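Local coordinates for glycosyl hydrolases family 2, sugar binding domain protein (Bacteroides uniformis str. 3978 T3 ii, PDB 6D1P) that probably hydrolyses beta-glucuronides in the human gut, acting as a family 2 glycoside hydrolase, at residues A[26-31]-A[108-113]; A[50-53]-A[58-61]; A[62-67]-A[91-96]; A[96-101]-A[147-152]. All coordinates share one frame; numbering follows the deposited sequence.

Interaction 1 of 4, residues A[26-31]-A[108-113]; sequences DRKQRL and CLEFEG
Lys28 and Glu110 reach toward each other from strands 28-30 and 106-111. The lysine CB points at the other strand, but CB, CG and CD do not yet meet Glu110; the side chain lies against Val197. The bend at chi3 (63°) then brings CE to 3.8 Å from Glu110 OE1. NZ finishes the salt bridge, 3.1 Å from OE1 on the syn side and a weak 3.3 Å from Glu110 OE2. Ile23 ties the pair down, its carbonyl accepting from NZ and its N-H donating to Glu110 OE2. A long lysine suits the place because its ammonium can serve the carboxylate and the Ile23 carbonyl together, and its charge probably offsets that of the buried Glu110. With an alanine in place of Glu110, the Lys28 ammonium would probably lose its counter-charge and the Ile23 N-H its acceptor. Further along, Arg30 NH2 and Glu112 OE2 share a water. Leu31 CD1 meets Leu109 CD2 at 3.8 Å, branched apolar side chains suited to the interior. Strand 194-199 runs between the two segments, so these side chains bridge a strand in one sheet of the jelly-roll beta-sandwich characteristic of family 2 sugar-binding domains.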
loop_
_atom_site.group_PDB
_atom_site.type_symbol
_atom_site.label_atom_id
_atom_site.label_comp_id
_atom_site.label_asym_id
_atom_site.label_seq_id
_atom_site.Cartn_x
_atom_site.Cartn_y
_atom_site.Cartn_z
ATOM N N ASP A 26 -35.958 17.833 3.301
ATOM C CA ASP A 26 -36.216 16.568 3.965
ATOM C C ASP A 26 -36.164 15.392 3.005
ATOM O O ASP A 26 -36.372 14.255 3.435
ATOM C CB ASP A 26 -37.579 16.624 4.667
ATOM C CG ASP A 26 -37.633 17.697 5.737
ATOM O OD1 ASP A 26 -36.621 18.420 5.887
ATOM O OD2 ASP A 26 -38.677 17.830 6.417
ATOM N N ARG A 27 -35.869 15.634 1.735
ATOM C CA ARG A 27 -35.919 14.617 0.687
ATOM C C ARG A 27 -34.508 14.422 0.093
ATOM O O ARG A 27 -34.068 15.175 -0.783
ATOM C CB ARG A 27 -36.991 15.050 -0.376
ATOM C CG ARG A 27 -37.263 14.072 -1.522
ATOM C CD ARG A 27 -36.526 14.519 -2.797
ATOM N NE ARG A 27 -37.068 13.942 -4.028
ATOM C CZ ARG A 27 -36.988 12.653 -4.368
ATOM N NH1 ARG A 27 -36.403 11.765 -3.565
ATOM N NH2 ARG A 27 -37.511 12.243 -5.517
ATOM N N LYS A 28 -33.792 13.395 0.569
ATOM C CA LYS A 28 -32.466 13.073 0.039
ATOM C C LYS A 28 -32.211 11.572 0.113
ATOM O O LYS A 28 -32.778 10.881 0.965
ATOM C CB LYS A 28 -31.373 13.846 0.790
ATOM C CG LYS A 28 -31.715 14.177 2.227
ATOM C CD LYS A 28 -30.709 15.154 2.824
ATOM C CE LYS A 28 -30.717 16.490 2.105
ATOM N NZ LYS A 28 -29.803 17.483 2.767
ATOM N N GLN A 29 -31.340 11.071 -0.781
ATOM C CA GLN A 29 -31.041 9.642 -0.884
ATOM C C GLN A 29 -29.564 9.382 -0.573
ATOM O O GLN A 29 -28.675 9.991 -1.184
ATOM C CB GLN A 29 -31.406 9.088 -2.270
ATOM C CG GLN A 29 -31.070 7.590 -2.410
ATOM C CD GLN A 29 -31.264 7.067 -3.836
ATOM O OE1 GLN A 29 -32.045 7.642 -4.604
ATOM N NE2 GLN A 29 -30.550 5.990 -4.200
ATOM N N ARG A 30 -29.308 8.479 0.375
ATOM C CA ARG A 30 -27.967 8.001 0.665
ATOM C C ARG A 30 -27.540 7.011 -0.414
ATOM O O ARG A 30 -28.232 6.015 -0.669
ATOM C CB ARG A 30 -27.921 7.326 2.032
ATOM C CG ARG A 30 -28.060 8.252 3.182
ATOM C CD ARG A 30 -28.022 7.481 4.462
ATOM N NE ARG A 30 -28.071 8.386 5.601
ATOM C CZ ARG A 30 -28.246 7.991 6.856
ATOM N NH1 ARG A 30 -28.396 6.696 7.141
ATOM N NH2 ARG A 30 -28.278 8.896 7.828
ATOM N N LEU A 31 -26.397 7.290 -1.035
ATOM C CA LEU A 31 -25.778 6.407 -2.012
ATOM C C LEU A 31 -24.832 5.483 -1.260
ATOM O O LEU A 31 -23.668 5.802 -1.043
ATOM C CB LEU A 31 -25.040 7.226 -3.062
ATOM C CG LEU A 31 -25.866 8.364 -3.666
ATOM C CD1 LEU A 31 -25.033 9.180 -4.600
ATOM C CD2 LEU A 31 -27.080 7.807 -4.403
ATOM N N CYS A 108 -27.539 17.674 -6.885
ATOM C CA CYS A 108 -26.276 17.782 -6.173
ATOM C C CYS A 108 -25.907 16.466 -5.514
ATOM O O CYS A 108 -26.765 15.763 -4.961
ATOM C CB CYS A 108 -26.334 18.866 -5.101
ATOM S SG CYS A 108 -26.369 20.508 -5.791
ATOM N N LEU A 109 -24.622 16.146 -5.566
ATOM C CA LEU A 109 -24.053 15.181 -4.645
ATOM C C LEU A 109 -23.663 15.934 -3.383
ATOM O O LEU A 109 -22.962 16.950 -3.449
ATOM C CB LEU A 109 -22.847 14.485 -5.257
ATOM C CG LEU A 109 -23.200 13.644 -6.479
ATOM C CD1 LEU A 109 -21.940 13.071 -7.097
ATOM C CD2 LEU A 109 -24.147 12.528 -6.075
ATOM N N GLU A 110 -24.161 15.469 -2.254
ATOM C CA GLU A 110 -23.888 16.067 -0.963
ATOM C C GLU A 110 -22.921 15.169 -0.210
ATOM O O GLU A 110 -23.115 13.947 -0.165
ATOM C CB GLU A 110 -25.178 16.231 -0.158
ATOM C CG GLU A 110 -25.627 17.646 0.032
ATOM C CD GLU A 110 -26.667 17.755 1.127
ATOM O OE1 GLU A 110 -26.953 16.719 1.770
ATOM O OE2 GLU A 110 -27.177 18.866 1.355
ATOM N N PHE A 111 -21.900 15.775 0.393
ATOM C CA PHE A 111 -20.872 15.050 1.134
ATOM C C PHE A 111 -20.948 15.473 2.590
ATOM O O PHE A 111 -20.639 16.624 2.919
ATOM C CB PHE A 111 -19.482 15.325 0.562
ATOM C CG PHE A 111 -19.324 14.895 -0.859
ATOM C CD1 PHE A 111 -19.665 15.743 -1.884
ATOM C CD2 PHE A 111 -18.833 13.641 -1.165
ATOM C CE1 PHE A 111 -19.525 15.349 -3.194
ATOM C CE2 PHE A 111 -18.689 13.236 -2.476
ATOM C CZ PHE A 111 -19.037 14.085 -3.492
ATOM N N GLU A 112 -21.358 14.553 3.462
ATOM C CA GLU A 112 -21.354 14.859 4.883
ATOM C C GLU A 112 -19.949 14.813 5.456
ATOM O O GLU A 112 -19.728 15.316 6.565
ATOM C CB GLU A 112 -22.281 13.903 5.641
ATOM C CG GLU A 112 -23.707 13.957 5.123
ATOM C CD GLU A 112 -24.689 13.123 5.937
ATOM O OE1 GLU A 112 -24.276 12.482 6.922
ATOM O OE2 GLU A 112 -25.885 13.112 5.581
ATOM N N GLY A 113 -19.002 14.236 4.720
ATOM C CA GLY A 113 -17.611 14.268 5.120
ATOM C C GLY A 113 -16.761 13.322 4.305
ATOM O O GLY A 113 -17.136 12.162 4.126
HETATM O O HOH W 1 -27.539 11.763 7.478
HETATM O O HOH W 2 -27.394 10.741 5.084
#

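Interaction 2 of 4, residues A[50-53]-A[58-61]; sequences RPIT and PETV
Ile52 and Glu59 bring the backbone closest in this loop, where the chain turns back on itself, their CA atoms 6.4 Å apart; residues 58-60 form a short 3-10 turn. Glu59 carries the contact. Its chain folds back at chi2 (-77°), so that the carboxylate reaches Thr53, where OE2 accepts two bonds: the backbone N of Thr53 comes in at 2.8 Å on the anti lone pair, and Thr53 OG1 at 2.7 Å on the syn one. Threonine fits because a single residue offers both donors; its hydroxyl is also bonded to Lys57 NZ. Shortening Glu59 to an alanine is likely to leave both Thr53 donors without this acceptor. Nearer the backbone, Glu59 CB lies over one face of the Arg50 guanidinium, 3.4 Å from NE. Two waters lie in the guanidinium plane at its edge, one joining Arg50 NE to Glu59 O and the other Arg50 NH2 to Val61 O. Arg50 NH1 bonds to the carbonyl O of Gly433 and forms a salt bridge with Asp434, a sodium-site residue, both of the second subunit. The loop thus leads from helix 45-49, along the subunit interface, into strand 65-67.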
loop_
_atom_site.group_PDB
_atom_site.type_symbol
_atom_site.label_atom_id
_atom_site.label_comp_id
_atom_site.label_asym_id
_atom_site.label_seq_id
_atom_site.Cartn_x
_atom_site.Cartn_y
_atom_site.Cartn_z
ATOM N N ARG A 50 -12.952 4.467 -18.995
ATOM C CA ARG A 50 -12.880 3.769 -20.270
ATOM C C ARG A 50 -13.556 2.398 -20.189
ATOM O O ARG A 50 -13.685 1.820 -19.109
ATOM C CB ARG A 50 -11.424 3.627 -20.707
ATOM C CG ARG A 50 -10.634 2.546 -19.994
ATOM C CD ARG A 50 -9.248 2.464 -20.608
ATOM N NE ARG A 50 -8.272 1.836 -19.725
ATOM C CZ ARG A 50 -6.978 1.801 -19.993
ATOM N NH1 ARG A 50 -6.531 2.348 -21.113
ATOM N NH2 ARG A 50 -6.133 1.231 -19.150
ATOM N N PRO A 51 -14.005 1.863 -21.326
ATOM C CA PRO A 51 -14.739 0.592 -21.321
ATOM C C PRO A 51 -13.822 -0.621 -21.411
ATOM O O PRO A 51 -12.659 -0.534 -21.804
ATOM C CB PRO A 51 -15.605 0.703 -22.579
ATOM C CG PRO A 51 -14.755 1.504 -23.515
ATOM C CD PRO A 51 -13.936 2.447 -22.678
ATOM N N ILE A 52 -14.378 -1.767 -21.031
ATOM C CA ILE A 52 -13.664 -3.041 -21.082
ATOM C C ILE A 52 -13.856 -3.637 -22.473
ATOM O O ILE A 52 -14.990 -3.896 -22.887
ATOM C CB ILE A 52 -14.180 -4.001 -19.999
ATOM C CG1 ILE A 52 -14.248 -3.297 -18.641
ATOM C CG2 ILE A 52 -13.316 -5.248 -19.943
ATOM C CD1 ILE A 52 -12.906 -2.988 -18.018
ATOM N N THR A 53 -12.759 -3.858 -23.200
ATOM C CA THR A 53 -12.899 -4.366 -24.562
ATOM C C THR A 53 -13.003 -5.879 -24.597
ATOM O O THR A 53 -13.578 -6.426 -25.543
ATOM C CB THR A 53 -11.737 -3.916 -25.463
ATOM O OG1 THR A 53 -10.547 -4.665 -25.173
ATOM C CG2 THR A 53 -11.469 -2.436 -25.296
ATOM N N PRO A 58 -5.675 -5.600 -21.490
ATOM C CA PRO A 58 -4.848 -4.817 -20.552
ATOM C C PRO A 58 -5.637 -3.864 -19.668
ATOM O O PRO A 58 -5.210 -3.591 -18.540
ATOM C CB PRO A 58 -3.878 -4.069 -21.477
ATOM C CG PRO A 58 -3.778 -4.956 -22.685
ATOM C CD PRO A 58 -5.147 -5.544 -22.866
ATOM N N GLU A 59 -6.788 -3.377 -20.111
ATOM C CA GLU A 59 -7.538 -2.463 -19.259
ATOM C C GLU A 59 -8.346 -3.182 -18.170
ATOM O O GLU A 59 -9.050 -2.513 -17.402
ATOM C CB GLU A 59 -8.434 -1.562 -20.128
ATOM C CG GLU A 59 -9.562 -2.254 -20.891
ATOM C CD GLU A 59 -9.113 -3.005 -22.155
ATOM O OE1 GLU A 59 -7.913 -2.964 -22.526
ATOM O OE2 GLU A 59 -9.987 -3.647 -22.780
ATOM N N THR A 60 -8.238 -4.519 -18.084
ATOM C CA THR A 60 -8.851 -5.329 -17.025
ATOM C C THR A 60 -8.130 -5.180 -15.691
ATOM O O THR A 60 -8.679 -5.572 -14.656
ATOM C CB THR A 60 -8.859 -6.816 -17.432
ATOM O OG1 THR A 60 -9.456 -6.949 -18.719
ATOM C CG2 THR A 60 -9.654 -7.680 -16.442
ATOM N N VAL A 61 -6.913 -4.653 -15.697
ATOM C CA VAL A 61 -6.168 -4.375 -14.473
ATOM C C VAL A 61 -5.853 -2.885 -14.452
ATOM O O VAL A 61 -5.818 -2.225 -15.506
ATOM C CB VAL A 61 -4.893 -5.245 -14.367
ATOM C CG1 VAL A 61 -5.245 -6.724 -14.515
ATOM C CG2 VAL A 61 -3.853 -4.820 -15.384
HETATM O O HOH W 3 -6.723 0.185 -16.200
HETATM O O HOH W 4 -9.330 0.527 -17.348
#

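Interaction 3 of 4, residues A[62-67]-A[91-96]; sequences PLWQKV and WYRTML
Trp64 and Arg93 lie face to face, the guanidinium flat on the indole with the two planes only 9° apart. Arg93 CZ sits 3.7 Å from the centroid of the Trp64 five-membered ring, over its face, in a cation-pi contact. Farther back along the same side chain, Arg93 CD stands 3.9 Å from the centroid of the six-membered ring and makes a CH-pi contact, so both halves of the indole are used. The geometry follows from an arginine extended from CG to NE and set off by a chi1 of 63°, which carries it across the ring rather than past it. Stacking suits arginine because it spends only a face of the guanidinium and keeps the N-H groups at its edge for others: NE forms a salt bridge with Glu36. Trp91 meets the far end of the indole, its CB 3.7 Å from Trp64 CH2, while its carbonyl O comes obliquely to 3.5 Å from Trp64 CZ3. The Trp91 ring itself leads away, its NE1 bonded to Asp41. Trp64 comes just before strand 65-67, the outermost strand of its sheet; strand 35-38 runs between it and strand 89-96, so the stack passes over Glu36 and Ile38 of that middle strand, with Val48 of helix 45-49 packed against the indole as well.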
loop_
_atom_site.group_PDB
_atom_site.type_symbol
_atom_site.label_atom_id
_atom_site.label_comp_id
_atom_site.label_asym_id
_atom_site.label_seq_id
_atom_site.Cartn_x
_atom_site.Cartn_y
_atom_site.Cartn_z
ATOM N N PRO A 62 -5.626 -2.306 -13.256
ATOM C CA PRO A 62 -5.685 -2.941 -11.930
ATOM C C PRO A 62 -7.100 -3.339 -11.510
ATOM O O PRO A 62 -8.073 -2.859 -12.103
ATOM C CB PRO A 62 -5.119 -1.857 -10.997
ATOM C CG PRO A 62 -5.309 -0.561 -11.749
ATOM C CD PRO A 62 -5.162 -0.907 -13.183
ATOM N N LEU A 63 -7.197 -4.210 -10.504
ATOM C CA LEU A 63 -8.470 -4.723 -10.028
ATOM C C LEU A 63 -9.060 -3.765 -9.007
ATOM O O LEU A 63 -8.329 -3.211 -8.178
ATOM C CB LEU A 63 -8.290 -6.096 -9.389
ATOM C CG LEU A 63 -7.565 -7.162 -10.210
ATOM C CD1 LEU A 63 -7.562 -8.506 -9.498
ATOM C CD2 LEU A 63 -8.202 -7.281 -11.589
ATOM N N TRP A 64 -10.381 -3.584 -9.062
ATOM C CA TRP A 64 -11.120 -2.758 -8.117
ATOM C C TRP A 64 -11.917 -3.622 -7.142
ATOM O O TRP A 64 -12.203 -4.799 -7.386
ATOM C CB TRP A 64 -12.085 -1.804 -8.834
ATOM C CG TRP A 64 -11.446 -0.772 -9.718
ATOM C CD1 TRP A 64 -10.614 -0.999 -10.795
ATOM C CD2 TRP A 64 -11.625 0.652 -9.645
ATOM N NE1 TRP A 64 -10.251 0.199 -11.369
ATOM C CE2 TRP A 64 -10.858 1.225 -10.686
ATOM C CE3 TRP A 64 -12.345 1.496 -8.794
ATOM C CZ2 TRP A 64 -10.805 2.605 -10.905
ATOM C CZ3 TRP A 64 -12.288 2.868 -9.009
ATOM C CH2 TRP A 64 -11.517 3.409 -10.058
ATOM N N GLN A 65 -12.300 -3.008 -6.033
ATOM C CA GLN A 65 -13.067 -3.675 -4.996
ATOM C C GLN A 65 -14.511 -3.233 -5.096
ATOM O O GLN A 65 -14.785 -2.065 -5.385
ATOM C CB GLN A 65 -12.538 -3.332 -3.601
ATOM C CG GLN A 65 -11.060 -3.594 -3.399
ATOM C CD GLN A 65 -10.512 -2.859 -2.192
ATOM O OE1 GLN A 65 -11.177 -2.758 -1.161
ATOM N NE2 GLN A 65 -9.299 -2.322 -2.324
ATOM N N LYS A 66 -15.429 -4.157 -4.848
ATOM C CA LYS A 66 -16.807 -3.761 -4.585
ATOM C C LYS A 66 -16.911 -3.411 -3.116
ATOM O O LYS A 66 -16.558 -4.222 -2.258
ATOM C CB LYS A 66 -17.790 -4.865 -4.958
ATOM C CG LYS A 66 -17.652 -5.274 -6.417
ATOM C CD LYS A 66 -18.898 -5.982 -6.919
ATOM C CE LYS A 66 -18.809 -6.226 -8.424
ATOM N NZ LYS A 66 -18.494 -4.955 -9.142
ATOM N N VAL A 67 -17.350 -2.193 -2.828
ATOM C CA VAL A 67 -17.484 -1.730 -1.458
ATOM C C VAL A 67 -18.872 -1.147 -1.265
ATOM O O VAL A 67 -19.563 -0.778 -2.220
ATOM C CB VAL A 67 -16.416 -0.675 -1.083
ATOM C CG1 VAL A 67 -15.018 -1.265 -1.218
ATOM C CG2 VAL A 67 -16.571 0.543 -1.968
ATOM N N TRP A 91 -9.691 5.983 -5.486
ATOM C CA TRP A 91 -10.780 6.359 -6.382
ATOM C C TRP A 91 -12.042 5.556 -6.108
ATOM O O TRP A 91 -11.979 4.354 -5.848
ATOM C CB TRP A 91 -10.388 6.138 -7.850
ATOM C CG TRP A 91 -9.526 7.201 -8.502
ATOM C CD1 TRP A 91 -8.156 7.235 -8.561
ATOM C CD2 TRP A 91 -9.983 8.344 -9.232
ATOM N NE1 TRP A 91 -7.737 8.334 -9.274
ATOM C CE2 TRP A 91 -8.841 9.034 -9.691
ATOM C CE3 TRP A 91 -11.249 8.858 -9.537
ATOM C CZ2 TRP A 91 -8.930 10.208 -10.429
ATOM C CZ3 TRP A 91 -11.333 10.025 -10.273
ATOM C CH2 TRP A 91 -10.181 10.682 -10.714
ATOM N N TYR A 92 -13.193 6.207 -6.233
ATOM C CA TYR A 92 -14.487 5.534 -6.216
ATOM C C TYR A 92 -15.215 5.770 -7.536
ATOM O O TYR A 92 -15.038 6.814 -8.170
ATOM C CB TYR A 92 -15.373 6.039 -5.083
ATOM C CG TYR A 92 -14.820 5.879 -3.697
ATOM C CD1 TYR A 92 -13.952 6.821 -3.152
ATOM C CD2 TYR A 92 -15.224 4.823 -2.899
ATOM C CE1 TYR A 92 -13.480 6.693 -1.850
ATOM C CE2 TYR A 92 -14.763 4.686 -1.613
ATOM C CZ TYR A 92 -13.885 5.621 -1.091
ATOM O OH TYR A 92 -13.427 5.461 0.200
ATOM N N ARG A 93 -16.055 4.812 -7.942
ATOM C CA ARG A 93 -16.859 4.996 -9.145
ATOM C C ARG A 93 -18.137 4.180 -9.056
ATOM O O ARG A 93 -18.172 3.116 -8.426
ATOM C CB ARG A 93 -16.094 4.611 -10.412
ATOM C CG ARG A 93 -15.703 3.151 -10.489
ATOM C CD ARG A 93 -14.872 2.875 -11.754
ATOM N NE ARG A 93 -14.597 1.452 -11.916
ATOM C CZ ARG A 93 -13.688 0.940 -12.741
ATOM N NH1 ARG A 93 -12.938 1.727 -13.509
ATOM N NH2 ARG A 93 -13.525 -0.368 -12.784
ATOM N N THR A 94 -19.188 4.695 -9.694
ATOM C CA THR A 94 -20.476 4.010 -9.731
ATOM C C THR A 94 -21.337 4.577 -10.857
ATOM O O THR A 94 -20.952 5.513 -11.561
ATOM C CB THR A 94 -21.230 4.122 -8.406
ATOM O OG1 THR A 94 -22.361 3.265 -8.469
ATOM C CG2 THR A 94 -21.746 5.551 -8.197
ATOM N N MET A 95 -22.539 4.012 -10.979
ATOM C CA MET A 95 -23.532 4.370 -11.985
ATOM C C MET A 95 -24.789 4.851 -11.275
ATOM O O MET A 95 -25.300 4.153 -10.392
ATOM C CB MET A 95 -23.865 3.150 -12.858
ATOM C CG MET A 95 -23.641 3.354 -14.325
ATOM S SD MET A 95 -21.908 3.543 -14.712
ATOM C CE MET A 95 -21.470 1.814 -14.991
ATOM N N LEU A 96 -25.313 6.013 -11.667
ATOM C CA LEU A 96 -26.478 6.577 -10.979
ATOM C C LEU A 96 -27.662 6.776 -11.917
ATOM O O LEU A 96 -27.508 7.310 -13.021
ATOM C CB LEU A 96 -26.150 7.915 -10.316
ATOM C CG LEU A 96 -25.210 7.903 -9.112
ATOM C CD1 LEU A 96 -25.269 9.260 -8.449
ATOM C CD2 LEU A 96 -25.557 6.785 -8.140
#

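Interaction 4 of 4, residues A[96-101]-A[147-152]; sequences LNIENP and AFRRTP
The C-terminal end of helix 142-149 is tethered to the connection between strands 89-96 and 106-111, where Arg149 reaches across to Ile98. The arginine is extended from CG to NE, and that length is what lets an exposed helix residue span backbones whose nearest CA atoms, those of Ile98 and Arg149, are 10.6 Å apart. At its tip NH2 is directed at the carbonyl oxygen of Ile98, which lies at the edge of the guanidinium, near its plane. The modelled separation of NH2 and Ile98 O, 2.3 Å, is too short to be taken at face value, so a hydrogen bond is plausible but its exact length is doubtful. The guanidinium end also lies beside the Ile98 side chain. This part of the sugar-binding domain's beta-sandwich has its helix packed beside the six-stranded sheet: Ile98 and Phe148 both press on Ile162 of strand 162-169, and Ile98 also touches Ile141 just ahead of the helix. Isoleucine suits the place because its side chain is buried against Ile162 and Ile141; the carbonyl that faces Arg149 is a backbone group. A water adds a second, indirect link, accepting from Arg149 NH1 at 2.8 Å and from the backbone N of Asn100 at 3.1 Å, and donating weakly to Ile98 O. Arginine suits its own place because it is long and has several N-H groups, one for the Ile98 carbonyl and one for the water. In the loop, the backbone N of Glu99 is bonded to the OH of Tyr198 from strand 194-199.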
loop_
_atom_site.group_PDB
_atom_site.type_symbol
_atom_site.label_atom_id
_atom_site.label_comp_id
_atom_site.label_asym_id
_atom_site.label_seq_id
_atom_site.Cartn_x
_atom_site.Cartn_y
_atom_site.Cartn_z
ATOM N N LEU A 96 -25.313 6.013 -11.667
ATOM C CA LEU A 96 -26.478 6.577 -10.979
ATOM C C LEU A 96 -27.662 6.776 -11.917
ATOM O O LEU A 96 -27.508 7.310 -13.021
ATOM C CB LEU A 96 -26.150 7.915 -10.316
ATOM C CG LEU A 96 -25.210 7.903 -9.112
ATOM C CD1 LEU A 96 -25.269 9.260 -8.449
ATOM C CD2 LEU A 96 -25.557 6.785 -8.140
ATOM N N ASN A 97 -28.841 6.356 -11.458
ATOM C CA ASN A 97 -30.111 6.759 -12.053
ATOM C C ASN A 97 -30.478 8.124 -11.501
ATOM O O ASN A 97 -30.752 8.258 -10.305
ATOM C CB ASN A 97 -31.209 5.750 -11.734
ATOM C CG ASN A 97 -31.112 4.518 -12.576
ATOM O OD1 ASN A 97 -31.009 4.607 -13.801
ATOM N ND2 ASN A 97 -31.125 3.348 -11.933
ATOM N N ILE A 98 -30.490 9.133 -12.360
ATOM C CA ILE A 98 -30.727 10.509 -11.945
ATOM C C ILE A 98 -32.078 10.945 -12.500
ATOM O O ILE A 98 -32.213 11.200 -13.703
ATOM C CB ILE A 98 -29.582 11.423 -12.397
ATOM C CG1 ILE A 98 -28.370 11.160 -11.501
ATOM C CG2 ILE A 98 -29.991 12.888 -12.345
ATOM C CD1 ILE A 98 -27.185 11.999 -11.803
ATOM N N GLU A 99 -33.077 11.026 -11.618
ATOM C CA GLU A 99 -34.474 11.297 -11.958
ATOM C C GLU A 99 -34.928 12.528 -11.176
ATOM O O GLU A 99 -35.640 12.406 -10.175
ATOM C CB GLU A 99 -35.415 10.034 -11.624
ATOM C CG GLU A 99 -34.943 8.657 -12.147
ATOM C CD GLU A 99 -35.894 7.505 -11.764
ATOM O OE1 GLU A 99 -36.500 6.896 -12.678
ATOM O OE2 GLU A 99 -36.041 7.212 -10.552
ATOM N N ASN A 100 -34.531 13.715 -11.633
ATOM C CA ASN A 100 -34.881 14.938 -10.904
ATOM C C ASN A 100 -36.340 15.304 -11.148
ATOM O O ASN A 100 -36.718 15.561 -12.298
ATOM C CB ASN A 100 -33.992 16.102 -11.319
ATOM C CG ASN A 100 -34.096 17.282 -10.350
ATOM O OD1 ASN A 100 -34.956 17.304 -9.466
ATOM N ND2 ASN A 100 -33.221 18.264 -10.515
ATOM N N PRO A 101 -37.189 15.371 -10.096
ATOM C CA PRO A 101 -38.617 15.652 -10.269
ATOM C C PRO A 101 -38.981 17.137 -10.242
ATOM O O PRO A 101 -39.937 17.554 -9.581
ATOM C CB PRO A 101 -39.242 14.925 -9.069
ATOM C CG PRO A 101 -38.220 15.145 -7.991
ATOM C CD PRO A 101 -36.878 15.015 -8.698
ATOM N N ALA A 147 -25.357 18.002 -20.198
ATOM C CA ALA A 147 -24.438 17.910 -21.329
ATOM C C ALA A 147 -24.010 16.480 -21.601
ATOM O O ALA A 147 -23.637 16.162 -22.733
ATOM C CB ALA A 147 -23.197 18.772 -21.101
ATOM N N PHE A 148 -24.072 15.608 -20.600
ATOM C CA PHE A 148 -23.731 14.214 -20.836
ATOM C C PHE A 148 -24.890 13.449 -21.462
ATOM O O PHE A 148 -24.675 12.603 -22.336
ATOM C CB PHE A 148 -23.301 13.554 -19.534
ATOM C CG PHE A 148 -23.035 12.093 -19.668
ATOM C CD1 PHE A 148 -21.866 11.645 -20.264
ATOM C CD2 PHE A 148 -23.954 11.161 -19.200
ATOM C CE1 PHE A 148 -21.616 10.288 -20.392
ATOM C CE2 PHE A 148 -23.707 9.804 -19.328
ATOM C CZ PHE A 148 -22.538 9.370 -19.925
ATOM N N ARG A 149 -26.124 13.717 -21.028
ATOM C CA ARG A 149 -27.262 13.078 -21.678
ATOM C C ARG A 149 -27.339 13.447 -23.155
ATOM O O ARG A 149 -27.784 12.634 -23.976
ATOM C CB ARG A 149 -28.554 13.447 -20.955
ATOM C CG ARG A 149 -28.939 12.465 -19.867
ATOM C CD ARG A 149 -29.754 13.146 -18.756
ATOM N NE ARG A 149 -30.166 12.194 -17.725
ATOM C CZ ARG A 149 -30.807 12.514 -16.602
ATOM N NH1 ARG A 149 -31.120 13.784 -16.346
ATOM N NH2 ARG A 149 -31.136 11.558 -15.728
ATOM N N ARG A 150 -26.872 14.645 -23.518
ATOM C CA ARG A 150 -26.842 15.107 -24.901
ATOM C C ARG A 150 -25.682 14.499 -25.679
ATOM O O ARG A 150 -25.148 15.131 -26.597
ATOM C CB ARG A 150 -26.742 16.634 -24.954
ATOM C CG ARG A 150 -27.946 17.359 -24.398
ATOM C CD ARG A 150 -27.539 18.720 -23.820
ATOM N NE ARG A 150 -27.338 19.768 -24.824
ATOM C CZ ARG A 150 -27.913 20.970 -24.768
ATOM N NH1 ARG A 150 -28.712 21.269 -23.751
ATOM N NH2 ARG A 150 -27.680 21.878 -25.715
ATOM N N THR A 151 -25.274 13.287 -25.315
ATOM C CA THR A 151 -24.249 12.524 -26.009
ATOM C C THR A 151 -24.740 11.101 -26.224
ATOM O O THR A 151 -25.538 10.589 -25.430
ATOM C CB THR A 151 -22.935 12.487 -25.218
ATOM O OG1 THR A 151 -23.144 11.764 -23.999
ATOM C CG2 THR A 151 -22.463 13.892 -24.900
ATOM N N PRO A 152 -24.269 10.431 -27.282
ATOM C CA PRO A 152 -24.781 9.081 -27.567
ATOM C C PRO A 152 -24.290 8.026 -26.588
ATOM O O PRO A 152 -24.970 7.006 -26.414
ATOM C CB PRO A 152 -24.278 8.800 -28.995
ATOM C CG PRO A 152 -23.785 10.111 -29.524
ATOM C CD PRO A 152 -23.348 10.900 -28.330
HETATM O O HOH W 5 -32.707 14.468 -14.088
#

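Overall arrangement
All four contacts belong to the N-terminal sugar-binding sandwich. Interaction 1 lies in its four-stranded sheet and interaction 3 in the six-stranded one, with centres 19 Å apart; Leu96, shared by interactions 3 and 4, packs on Leu31 and Leu109 and so joins the two sheets through the core. Residues 26-31 and 108-113 enclose interactions 2 and 3 along the chain. Interaction 2 closes just before interaction 3 opens, 13 Å away between centres, and both have residues touching the second subunit. Interaction 4 alternates with interaction 1 in sequence and lies 24 Å from interaction 2, centre to centre. Interactions 1, 3 and 4 thus meet through Leu96, while interaction 2 adjoins interaction 3 only along the chain and lies at the subunit interface.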